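Side-chain contacts in fiber protein (Human adenovirus 14, PDB 3F0Y), which forms the trimeric knob at the tip of the viral fiber and probably engages cell-surface receptors during attachment of the virus: residues 150-155 / 183-188; 99-104 / 110-115; 28-33 / 74-79. One frame throughout, in Å; residues are numbered along the deposited sequence.

Interaction 1 of 3, residues 150-155 / 183-188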
ATOM      1  N   THR A 150       5.386 -20.527   8.582  1.00 23.42           N
ATOM      2  CA  THR A 150       4.019 -20.027   8.439  1.00 23.01           C
ATOM      3  C   THR A 150       4.005 -18.531   8.750  1.00 22.63           C
ATOM      4  O   THR A 150       4.870 -18.036   9.476  1.00 22.76           O
ATOM      5  CB  THR A 150       3.043 -20.757   9.378  1.00 22.99           C
ATOM      6  OG1 THR A 150       3.429 -20.543  10.742  1.00 23.32           O
ATOM      7  CG2 THR A 150       3.026 -22.251   9.082  1.00 23.13           C
ATOM      8  N   ALA A 151       3.024 -17.822   8.198  1.00 22.11           N
ATOM      9  CA  ALA A 151       2.890 -16.382   8.398  1.00 21.64           C
ATOM     10  C   ALA A 151       1.868 -16.094   9.491  1.00 21.21           C
ATOM     11  O   ALA A 151       0.684 -16.386   9.331  1.00 21.25           O
ATOM     12  CB  ALA A 151       2.478 -15.706   7.100  1.00 21.66           C
ATOM     13  N   PHE A 152       2.335 -15.520  10.598  1.00 20.58           N
ATOM     14  CA  PHE A 152       1.476 -15.175  11.727  1.00 20.31           C
ATOM     15  C   PHE A 152       1.032 -13.716  11.618  1.00 19.93           C
ATOM     16  O   PHE A 152       1.859 -12.813  11.743  1.00 19.74           O
ATOM     17  CB  PHE A 152       2.225 -15.394  13.043  1.00 20.16           C
ATOM     18  CG  PHE A 152       1.387 -15.145  14.265  1.00 20.30           C
ATOM     19  CD1 PHE A 152       0.633 -16.164  14.826  1.00 20.08           C
ATOM     20  CD2 PHE A 152       1.354 -13.890  14.852  1.00 20.05           C
ATOM     21  CE1 PHE A 152      -0.141 -15.937  15.955  1.00 20.28           C
ATOM     22  CE2 PHE A 152       0.583 -13.655  15.976  1.00 20.27           C
ATOM     23  CZ  PHE A 152      -0.165 -14.679  16.531  1.00 20.03           C
ATOM     24  N   PRO A 153      -0.275 -13.476  11.408  1.00 19.67           N
ATOM     25  CA  PRO A 153      -0.744 -12.104  11.215  1.00 19.51           C
ATOM     26  C   PRO A 153      -0.723 -11.275  12.500  1.00 19.22           C
ATOM     27  O   PRO A 153      -1.163 -11.743  13.552  1.00 19.09           O
ATOM     28  CB  PRO A 153      -2.181 -12.292  10.721  1.00 19.51           C
ATOM     29  CG  PRO A 153      -2.609 -13.584  11.297  1.00 19.86           C
ATOM     30  CD  PRO A 153      -1.383 -14.449  11.343  1.00 19.77           C
ATOM     31  N   ILE A 154      -0.208 -10.053  12.395  1.00 18.91           N
ATOM     32  CA  ILE A 154      -0.147  -9.120  13.516  1.00 18.77           C
ATOM     33  C   ILE A 154      -0.921  -7.862  13.145  1.00 18.62           C
ATOM     34  O   ILE A 154      -0.706  -7.299  12.074  1.00 18.42           O
ATOM     35  CB  ILE A 154       1.312  -8.736  13.843  1.00 18.64           C
ATOM     36  CG1 ILE A 154       2.119  -9.977  14.234  1.00 18.63           C
ATOM     37  CG2 ILE A 154       1.360  -7.694  14.959  1.00 18.82           C
ATOM     38  CD1 ILE A 154       3.594  -9.701  14.460  1.00 18.71           C
ATOM     39  N   ASP A 155      -1.819  -7.422  14.026  1.00 18.52           N
ATOM     40  CA  ASP A 155      -2.589  -6.200  13.795  1.00 18.50           C
ATOM     41  C   ASP A 155      -1.730  -4.973  14.060  1.00 18.39           C
ATOM     42  O   ASP A 155      -0.961  -4.943  15.019  1.00 18.04           O
ATOM     43  CB  ASP A 155      -3.816  -6.143  14.708  1.00 18.58           C
ATOM     44  CG  ASP A 155      -4.792  -7.268  14.449  1.00 19.26           C
ATOM     45  OD1 ASP A 155      -4.959  -7.662  13.277  1.00 19.89           O
ATOM     46  OD2 ASP A 155      -5.400  -7.754  15.424  1.00 21.10           O
ATOM     47  N   ASP A 183      -3.252 -19.591  19.722  1.00 24.10           N
ATOM     48  CA  ASP A 183      -1.912 -20.172  19.751  1.00 24.29           C
ATOM     49  C   ASP A 183      -0.878 -19.074  19.515  1.00 24.35           C
ATOM     50  O   ASP A 183      -1.062 -18.224  18.641  1.00 24.42           O
ATOM     51  CB  ASP A 183      -1.773 -21.245  18.667  1.00 24.58           C
ATOM     52  CG  ASP A 183      -2.669 -22.449  18.911  1.00 25.65           C
ATOM     53  OD1 ASP A 183      -2.624 -23.017  20.025  1.00 27.66           O
ATOM     54  OD2 ASP A 183      -3.411 -22.836  17.982  1.00 27.14           O
ATOM     55  N   ALA A 184       0.203 -19.095  20.292  1.00 24.24           N
ATOM     56  CA  ALA A 184       1.284 -18.123  20.130  1.00 24.19           C
ATOM     57  C   ALA A 184       2.088 -18.416  18.858  1.00 24.12           C
ATOM     58  O   ALA A 184       2.113 -19.557  18.394  1.00 24.20           O
ATOM     59  CB  ALA A 184       2.199 -18.141  21.343  1.00 24.13           C
ATOM     60  N   PRO A 185       2.729 -17.383  18.280  1.00 24.08           N
ATOM     61  CA  PRO A 185       3.643 -17.559  17.144  1.00 24.05           C
ATOM     62  C   PRO A 185       4.693 -18.654  17.358  1.00 23.94           C
ATOM     63  O   PRO A 185       4.974 -19.428  16.439  1.00 23.95           O
ATOM     64  CB  PRO A 185       4.337 -16.198  17.029  1.00 24.07           C
ATOM     65  CG  PRO A 185       3.442 -15.230  17.683  1.00 24.10           C
ATOM     66  CD  PRO A 185       2.577 -15.966  18.658  1.00 24.13           C
ATOM     67  N   GLU A 186       5.264 -18.709  18.561  1.00 23.81           N
ATOM     68  CA  GLU A 186       6.358 -19.631  18.869  1.00 23.74           C
ATOM     69  C   GLU A 186       6.197 -20.278  20.238  1.00 23.68           C
ATOM     70  O   GLU A 186       5.383 -19.846  21.055  1.00 23.40           O
ATOM     71  CB  GLU A 186       7.699 -18.886  18.849  1.00 23.75           C
ATOM     72  CG  GLU A 186       8.064 -18.229  17.523  1.00 23.56           C
ATOM     73  CD  GLU A 186       8.465 -19.218  16.442  1.00 23.29           C
ATOM     74  OE1 GLU A 186       8.517 -20.438  16.707  1.00 23.37           O
ATOM     75  OE2 GLU A 186       8.740 -18.766  15.313  1.00 22.88           O
ATOM     76  N   GLY A 187       6.983 -21.325  20.470  1.00 23.73           N
ATOM     77  CA  GLY A 187       7.159 -21.894  21.801  1.00 23.72           C
ATOM     78  C   GLY A 187       8.445 -21.357  22.399  1.00 23.73           C
ATOM     79  O   GLY A 187       9.255 -20.741  21.696  1.00 23.69           O
ATOM     80  N   GLN A 188       8.638 -21.588  23.695  1.00 23.67           N
ATOM     81  CA  GLN A 188       9.843 -21.135  24.390  1.00 23.65           C
ATOM     82  C   GLN A 188      11.122 -21.622  23.705  1.00 23.58           C
ATOM     83  O   GLN A 188      12.111 -20.891  23.637  1.00 23.73           O
ATOM     84  CB  GLN A 188       9.831 -21.601  25.848  1.00 23.65           C
ATOM     85  CG  GLN A 188       8.863 -20.834  26.732  1.00 23.83           C
ATOM     86  CD  GLN A 188       8.766 -21.403  28.136  1.00 23.87           C
ATOM     87  OE1 GLN A 188       8.880 -20.674  29.122  1.00 24.52           O
ATOM     88  NE2 GLN A 188       8.557 -22.711  28.234  1.00 23.92           N
TER
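Asp-183 meets the ring of Phe-152 through its backbone and not its carboxylate: the carbonyl O of Asp-183 lies 3.6 Å from Phe-152 CE1, approaching the ring obliquely, and the same O also accepts a hydrogen bond from Thr-181 OG1, while the acid group leads away. Ala-184 adds little beyond its carbonyl carbon near CE1, its methyl pointing away from the strand. Pro-185 makes the main contact. Its CG sits over one face of the Phe-152 ring, 3.6 Å from the ring centroid and only 10° off the normal, a CH-pi contact aimed at the middle of the ring. Beside it Pro-185 CD reaches the far end of the ring, 3.7 Å from Phe-152 CZ. The aromatic group is placed there by its first torsion, which sets CG opposite the backbone N (chi1 -176°) and sends the ring out toward the loop. Glu-186 then turns elsewhere, its carboxylate bonded to Tyr-144 OH and Ser-190 OG. The contact lies at the surface of the knob: strand 151-160 runs between strands 137-145 and 171-180, Trp-179 meets Phe-152 edge-to-face, and Pro-185 also touches Tyr-144 and Trp-179, so the loop folds down onto the end of this antiparallel sheet.

Interaction 2 of 3, residues 99-104 / 110-115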
ATOM      1  N   LEU A  99      16.153  10.553  13.185  1.00 23.01           N
ATOM      2  CA  LEU A  99      16.091  10.200  11.775  1.00 22.94           C
ATOM      3  C   LEU A  99      16.937  11.184  10.977  1.00 22.88           C
ATOM      4  O   LEU A  99      17.140  12.326  11.395  1.00 22.93           O
ATOM      5  CB  LEU A  99      14.649  10.244  11.265  1.00 22.91           C
ATOM      6  CG  LEU A  99      13.624   9.366  11.985  1.00 22.92           C
ATOM      7  CD1 LEU A  99      12.217   9.727  11.533  1.00 22.86           C
ATOM      8  CD2 LEU A  99      13.910   7.888  11.748  1.00 22.71           C
ATOM      9  N   ASN A 100      17.432  10.730   9.833  1.00 22.69           N
ATOM     10  CA  ASN A 100      18.104  11.605   8.883  1.00 22.69           C
ATOM     11  C   ASN A 100      17.840  11.106   7.464  1.00 22.64           C
ATOM     12  O   ASN A 100      17.110  10.131   7.268  1.00 22.51           O
ATOM     13  CB  ASN A 100      19.606  11.680   9.184  1.00 22.62           C
ATOM     14  CG  ASN A 100      20.214  13.027   8.810  1.00 22.67           C
ATOM     15  OD1 ASN A 100      20.146  13.454   7.658  1.00 22.73           O
ATOM     16  ND2 ASN A 100      20.816  13.696   9.785  1.00 22.40           N
ATOM     17  N   HIS A 101      18.424  11.780   6.480  1.00 22.56           N
ATOM     18  CA  HIS A 101      18.195  11.451   5.078  1.00 22.52           C
ATOM     19  C   HIS A 101      18.926  10.190   4.637  1.00 22.53           C
ATOM     20  O   HIS A 101      19.731   9.629   5.382  1.00 22.64           O
ATOM     21  CB  HIS A 101      18.602  12.633   4.196  1.00 22.44           C
ATOM     22  CG  HIS A 101      17.731  13.835   4.372  1.00 22.16           C
ATOM     23  ND1 HIS A 101      16.357  13.768   4.309  1.00 21.58           N
ATOM     24  CD2 HIS A 101      18.035  15.134   4.599  1.00 22.12           C
ATOM     25  CE1 HIS A 101      15.851  14.973   4.494  1.00 22.12           C
ATOM     26  NE2 HIS A 101      16.849  15.820   4.672  1.00 21.94           N
ATOM     27  N   LYS A 102      18.623   9.747   3.420  1.00 22.55           N
ATOM     28  CA  LYS A 102      19.272   8.582   2.834  1.00 22.60           C
ATOM     29  C   LYS A 102      20.730   8.886   2.502  1.00 22.68           C
ATOM     30  O   LYS A 102      21.042   9.924   1.924  1.00 22.54           O
ATOM     31  CB  LYS A 102      18.535   8.129   1.567  1.00 22.53           C
ATOM     32  CG  LYS A 102      19.128   6.887   0.909  1.00 22.53           C
ATOM     33  CD  LYS A 102      18.318   6.450  -0.299  1.00 22.47           C
ATOM     34  CE  LYS A 102      19.106   5.504  -1.197  1.00 22.18           C
ATOM     35  NZ  LYS A 102      19.461   4.228  -0.520  1.00 21.94           N
ATOM     36  N   SER A 103      21.610   7.973   2.894  1.00 22.86           N
ATOM     37  CA  SER A 103      23.012   8.010   2.501  1.00 23.09           C
ATOM     38  C   SER A 103      23.452   6.570   2.286  1.00 23.17           C
ATOM     39  O   SER A 103      23.965   5.919   3.197  1.00 23.30           O
ATOM     40  CB  SER A 103      23.862   8.688   3.576  1.00 23.17           C
ATOM     41  OG  SER A 103      25.233   8.666   3.222  1.00 23.44           O
ATOM     42  N   GLY A 104      23.224   6.069   1.076  1.00 23.34           N
ATOM     43  CA  GLY A 104      23.362   4.646   0.804  1.00 23.42           C
ATOM     44  C   GLY A 104      22.339   3.872   1.622  1.00 23.55           C
ATOM     45  O   GLY A 104      21.155   4.218   1.631  1.00 23.58           O
ATOM     46  N   GLY A 110      24.427  15.058   8.141  1.00 26.95           N
ATOM     47  CA  GLY A 110      24.277  16.512   8.115  1.00 26.96           C
ATOM     48  C   GLY A 110      22.930  16.999   8.616  1.00 27.04           C
ATOM     49  O   GLY A 110      22.203  16.275   9.302  1.00 27.21           O
ATOM     50  N   ALA A 111      22.603  18.241   8.266  1.00 27.04           N
ATOM     51  CA  ALA A 111      21.319  18.838   8.620  1.00 26.89           C
ATOM     52  C   ALA A 111      20.197  18.207   7.804  1.00 26.84           C
ATOM     53  O   ALA A 111      20.439  17.634   6.740  1.00 26.87           O
ATOM     54  CB  ALA A 111      21.355  20.341   8.387  1.00 27.00           C
ATOM     55  N   ILE A 112      18.973  18.319   8.312  1.00 26.70           N
ATOM     56  CA  ILE A 112      17.800  17.756   7.648  1.00 26.57           C
ATOM     57  C   ILE A 112      17.049  18.850   6.893  1.00 26.43           C
ATOM     58  O   ILE A 112      16.622  19.844   7.484  1.00 26.60           O
ATOM     59  CB  ILE A 112      16.857  17.073   8.661  1.00 26.57           C
ATOM     60  CG1 ILE A 112      17.566  15.888   9.323  1.00 26.55           C
ATOM     61  CG2 ILE A 112      15.576  16.602   7.977  1.00 26.69           C
ATOM     62  CD1 ILE A 112      16.848  15.345  10.535  1.00 26.67           C
ATOM     63  N   THR A 113      16.914  18.666   5.583  1.00 26.13           N
ATOM     64  CA  THR A 113      16.150  19.571   4.734  1.00 25.97           C
ATOM     65  C   THR A 113      14.651  19.311   4.869  1.00 25.77           C
ATOM     66  O   THR A 113      14.192  18.185   4.664  1.00 25.80           O
ATOM     67  CB  THR A 113      16.535  19.400   3.251  1.00 25.98           C
ATOM     68  OG1 THR A 113      17.953  19.539   3.100  1.00 26.05           O
ATOM     69  CG2 THR A 113      15.828  20.434   2.389  1.00 26.06           C
ATOM     70  N   ASN A 114      13.903  20.358   5.211  1.00 25.48           N
ATOM     71  CA  ASN A 114      12.441  20.307   5.254  1.00 25.25           C
ATOM     72  C   ASN A 114      11.909  19.132   6.083  1.00 24.88           C
ATOM     73  O   ASN A 114      11.070  18.357   5.620  1.00 24.94           O
ATOM     74  CB  ASN A 114      11.880  20.262   3.826  1.00 25.43           C
ATOM     75  CG  ASN A 114      12.189  21.519   3.032  1.00 25.97           C
ATOM     76  OD1 ASN A 114      12.274  22.617   3.586  1.00 26.83           O
ATOM     77  ND2 ASN A 114      12.346  21.365   1.721  1.00 26.79           N
ATOM     78  N   ALA A 115      12.410  19.012   7.309  1.00 24.38           N
ATOM     79  CA  ALA A 115      12.006  17.935   8.217  1.00 24.00           C
ATOM     80  C   ALA A 115      10.519  18.013   8.552  1.00 23.57           C
ATOM     81  O   ALA A 115       9.849  16.986   8.671  1.00 23.43           O
ATOM     82  CB  ALA A 115      12.831  17.983   9.493  1.00 24.07           C
TER
HETATM   83  O   HOH W   1      21.580  15.158   6.330  1.00 26.96           O
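Asn-100 and His-101 reach from one arm of a loop to the other, around the short antiparallel hairpin 102-103/106-107 of the knob domain, and both grip the backbone of 110-115. Asn-100 ND2 donates to Gly-110 O at 3.0 Å, nearly straight at 175°, with the acceptor almost in the amide plane. Thr-113 N donates to His-101 NE2, also 3.0 Å away; this bond is more bent (138°), although the donor lies close to the imidazole plane. Between these two bonds Ile-112 packs obliquely against both side chains, CG2 near His-101 NE2 and CG1 against the Asn-100 amide. A water donates to both Asn-100 OD1 and Ala-111 O, adding a bridge between the arms. In the next shell, His-101 N donates to Asn-100 OD1, so the amide is held at both its oxygen and its nitrogen. The imidazole is likewise fixed at both nitrogens, because ND1 is bonded to Thr-16 O, in strand 16-18. As NE2 accepts from a backbone N-H and ND1 faces a carbonyl, a neutral ring protonated on ND1 is the likely form. Leu-17 of that strand touches both Leu-99 and Ile-112. The outer branch of Ile-112 reaches back to the first arm, its CD1 3.2 Å from Leu-99 O.

Interaction 3 of 3, residues 28-33 / 74-79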
ATOM      1  N   CYS A  28      15.936   1.489  19.550  1.00 23.56           N
ATOM      2  CA  CYS A  28      14.577   1.691  20.032  1.00 23.75           C
ATOM      3  C   CYS A  28      14.322   0.946  21.340  1.00 23.86           C
ATOM      4  O   CYS A  28      14.715  -0.211  21.490  1.00 23.88           O
ATOM      5  CB  CYS A  28      13.588   1.226  18.960  1.00 23.70           C
ATOM      6  SG  CYS A  28      11.853   1.423  19.390  1.00 23.64           S
ATOM      7  N   GLN A  29      13.679   1.628  22.284  1.00 24.17           N
ATOM      8  CA  GLN A  29      13.206   1.006  23.518  1.00 24.39           C
ATOM      9  C   GLN A  29      11.688   0.853  23.431  1.00 24.48           C
ATOM     10  O   GLN A  29      10.935   1.765  23.780  1.00 24.32           O
ATOM     11  CB  GLN A  29      13.603   1.840  24.740  1.00 24.35           C
ATOM     12  CG  GLN A  29      13.220   1.195  26.071  1.00 24.47           C
ATOM     13  CD  GLN A  29      13.753   1.950  27.276  1.00 24.84           C
ATOM     14  OE1 GLN A  29      14.768   2.643  27.196  1.00 25.93           O
ATOM     15  NE2 GLN A  29      13.067   1.812  28.405  1.00 25.54           N
ATOM     16  N   MET A  30      11.255  -0.308  22.947  1.00 24.71           N
ATOM     17  CA  MET A  30       9.840  -0.582  22.722  1.00 24.99           C
ATOM     18  C   MET A  30       9.088  -0.885  24.017  1.00 25.31           C
ATOM     19  O   MET A  30       8.035  -0.304  24.277  1.00 25.28           O
ATOM     20  CB  MET A  30       9.687  -1.758  21.752  1.00 24.78           C
ATOM     21  CG  MET A  30       8.291  -1.907  21.174  1.00 24.56           C
ATOM     22  SD  MET A  30       7.912  -0.639  19.955  1.00 23.18           S
ATOM     23  CE  MET A  30       8.843  -1.244  18.550  1.00 22.62           C
ATOM     24  N   MET A  31       9.625  -1.797  24.823  1.00 25.76           N
ATOM     25  CA  MET A  31       8.922  -2.278  26.014  1.00 26.14           C
ATOM     26  C   MET A  31       9.127  -1.355  27.214  1.00 26.36           C
ATOM     27  O   MET A  31      10.210  -0.797  27.403  1.00 26.46           O
ATOM     28  CB  MET A  31       9.388  -3.685  26.375  1.00 26.19           C
ATOM     29  CG  MET A  31       9.208  -4.698  25.264  1.00 26.37           C
ATOM     30  SD  MET A  31       9.646  -6.365  25.778  1.00 27.01           S
ATOM     31  CE  MET A  31      11.396  -6.193  26.091  1.00 27.63           C
ATOM     32  N   ASP A  32       8.081  -1.215  28.024  1.00 26.73           N
ATOM     33  CA  ASP A  32       8.140  -0.396  29.235  1.00 26.77           C
ATOM     34  C   ASP A  32       9.081  -1.032  30.262  1.00 26.78           C
ATOM     35  O   ASP A  32       9.819  -0.328  30.958  1.00 27.05           O
ATOM     36  CB  ASP A  32       6.736  -0.218  29.834  1.00 27.05           C
ATOM     37  CG  ASP A  32       6.603   1.055  30.665  1.00 27.44           C
ATOM     38  OD1 ASP A  32       7.566   1.430  31.367  1.00 29.09           O
ATOM     39  OD2 ASP A  32       5.522   1.682  30.617  1.00 29.46           O
ATOM     40  N   SER A  33       9.062  -2.361  30.335  1.00 26.66           N
ATOM     41  CA  SER A  33       9.917  -3.106  31.263  1.00 26.52           C
ATOM     42  C   SER A  33      11.414  -2.972  30.960  1.00 26.41           C
ATOM     43  O   SER A  33      12.243  -3.183  31.845  1.00 26.40           O
ATOM     44  CB  SER A  33       9.533  -4.588  31.264  1.00 26.54           C
ATOM     45  OG  SER A  33       9.782  -5.182  30.002  1.00 26.78           O
ATOM     46  N   ILE A  74      -0.322 -10.067  23.013  1.00 20.28           N
ATOM     47  CA  ILE A  74       0.772  -9.108  23.066  1.00 20.14           C
ATOM     48  C   ILE A  74       0.358  -7.807  22.404  1.00 20.01           C
ATOM     49  O   ILE A  74      -0.379  -7.808  21.417  1.00 19.80           O
ATOM     50  CB  ILE A  74       2.024  -9.648  22.338  1.00 20.14           C
ATOM     51  CG1 ILE A  74       2.662 -10.795  23.126  1.00 19.89           C
ATOM     52  CG2 ILE A  74       3.055  -8.542  22.119  1.00 20.08           C
ATOM     53  CD1 ILE A  74       3.294 -10.367  24.435  1.00 19.79           C
ATOM     54  N   ASN A  75       0.820  -6.700  22.974  1.00 19.93           N
ATOM     55  CA  ASN A  75       0.808  -5.422  22.283  1.00 19.97           C
ATOM     56  C   ASN A  75       2.040  -4.611  22.669  1.00 19.80           C
ATOM     57  O   ASN A  75       2.494  -4.656  23.817  1.00 19.85           O
ATOM     58  CB  ASN A  75      -0.478  -4.639  22.567  1.00 20.19           C
ATOM     59  CG  ASN A  75      -0.567  -4.154  23.997  1.00 21.20           C
ATOM     60  OD1 ASN A  75      -0.376  -2.969  24.271  1.00 23.29           O
ATOM     61  ND2 ASN A  75      -0.848  -5.068  24.919  1.00 22.34           N
ATOM     62  N   PHE A  76       2.599  -3.902  21.695  1.00 19.50           N
ATOM     63  CA  PHE A  76       3.688  -2.975  21.957  1.00 19.41           C
ATOM     64  C   PHE A  76       3.616  -1.814  20.977  1.00 19.44           C
ATOM     65  O   PHE A  76       3.240  -1.992  19.815  1.00 19.31           O
ATOM     66  CB  PHE A  76       5.050  -3.678  21.905  1.00 19.01           C
ATOM     67  CG  PHE A  76       5.308  -4.440  20.633  1.00 18.70           C
ATOM     68  CD1 PHE A  76       5.002  -5.790  20.542  1.00 18.46           C
ATOM     69  CD2 PHE A  76       5.888  -3.814  19.537  1.00 18.44           C
ATOM     70  CE1 PHE A  76       5.250  -6.499  19.375  1.00 18.66           C
ATOM     71  CE2 PHE A  76       6.139  -4.517  18.367  1.00 18.24           C
ATOM     72  CZ  PHE A  76       5.821  -5.861  18.287  1.00 18.32           C
ATOM     73  N   THR A  77       3.962  -0.628  21.464  1.00 19.63           N
ATOM     74  CA  THR A  77       3.775   0.602  20.712  1.00 19.81           C
ATOM     75  C   THR A  77       5.085   1.360  20.556  1.00 20.05           C
ATOM     76  O   THR A  77       5.824   1.541  21.523  1.00 19.92           O
ATOM     77  CB  THR A  77       2.749   1.517  21.404  1.00 19.83           C
ATOM     78  OG1 THR A  77       1.497   0.830  21.507  1.00 20.10           O
ATOM     79  CG2 THR A  77       2.552   2.812  20.621  1.00 19.59           C
ATOM     80  N   ALA A  78       5.370   1.777  19.325  1.00 20.17           N
ATOM     81  CA  ALA A  78       6.456   2.703  19.046  1.00 20.35           C
ATOM     82  C   ALA A  78       5.850   4.098  19.015  1.00 20.46           C
ATOM     83  O   ALA A  78       5.100   4.429  18.098  1.00 20.65           O
ATOM     84  CB  ALA A  78       7.112   2.372  17.718  1.00 20.27           C
ATOM     85  N   GLU A  79       6.153   4.896  20.036  1.00 20.70           N
ATOM     86  CA  GLU A  79       5.678   6.271  20.126  1.00 20.89           C
ATOM     87  C   GLU A  79       6.773   7.206  19.629  1.00 20.90           C
ATOM     88  O   GLU A  79       7.865   7.240  20.194  1.00 20.71           O
ATOM     89  CB  GLU A  79       5.329   6.626  21.569  1.00 21.02           C
ATOM     90  CG  GLU A  79       4.139   5.874  22.134  1.00 21.51           C
ATOM     91  CD  GLU A  79       3.731   6.396  23.496  1.00 21.65           C
ATOM     92  OE1 GLU A  79       4.611   6.524  24.372  1.00 23.33           O
ATOM     93  OE2 GLU A  79       2.531   6.683  23.694  1.00 23.53           O
TER
HETATM   94  O   HOH W   2       4.721  -0.552  24.286  1.00 19.47           O
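A Met-aromatic contact in the buried interior of the knob joins Met-30, on the loop between strands 16-18 and 39-48, to Phe-76 on strand 73-82. The sulfur of Met-30 lies at the edge of the ring, 5.1 Å from the Phe-76 centroid and 76° off its normal. The methylene before it comes closer, with Met-30 CG 3.5 Å from Phe-76 CD2. Met-30 reaches the strand by bending at both chi2 (73°) and chi3 (76°), which folds the thioether along the backbone of the strand at Thr-77 and Ala-78. Met-30 SD lies 3.4 Å from Thr-77 O and also touches the Ala-78 methyl, while CE sits near both Phe-76 CD2 and that methyl. A water completes the junction: it accepts from Thr-77 N at 2.9 Å and donates weakly to Met-30 O. Thr-77 points its CB away from the loop; its OG1 is hydrogen-bonded with Thr-176 OG1. On the loop side, Asp-38 takes the N-H groups of Met-30 and Met-31 on its two carboxylate oxygens, fixing this turn. Phe-65 and Trp-177 touch both Met-30 and Phe-76, making an apolar cluster with Cys-39. The arrangement is that of a beta-sandwich core, in which a loop side chain packs against the inner face of a sheet.

In the fold
From the N terminus, the chain passes through strand 16-18 and the loop 28-33, which interaction 3 joins to strand 73-82, closing a long excursion through strands 39-48 and 51-60 and helix 63-66. Interaction 2 follows and closes a short loop around the hairpin 102-103/106-107. Last, interaction 1 spans strand 171-180 and brings the loop 183-188 back to strand 151-160. The three closures run in series; none nests or crosses. Interactions 1 and 3 reach the same four-stranded sheet, their centres about 18 Å apart. Interaction 2 lies across the chain's centre from both, about 35 Å from interaction 1 between centres. Segments of interactions 1 and 2 also touch a neighbouring subunit of the trimer.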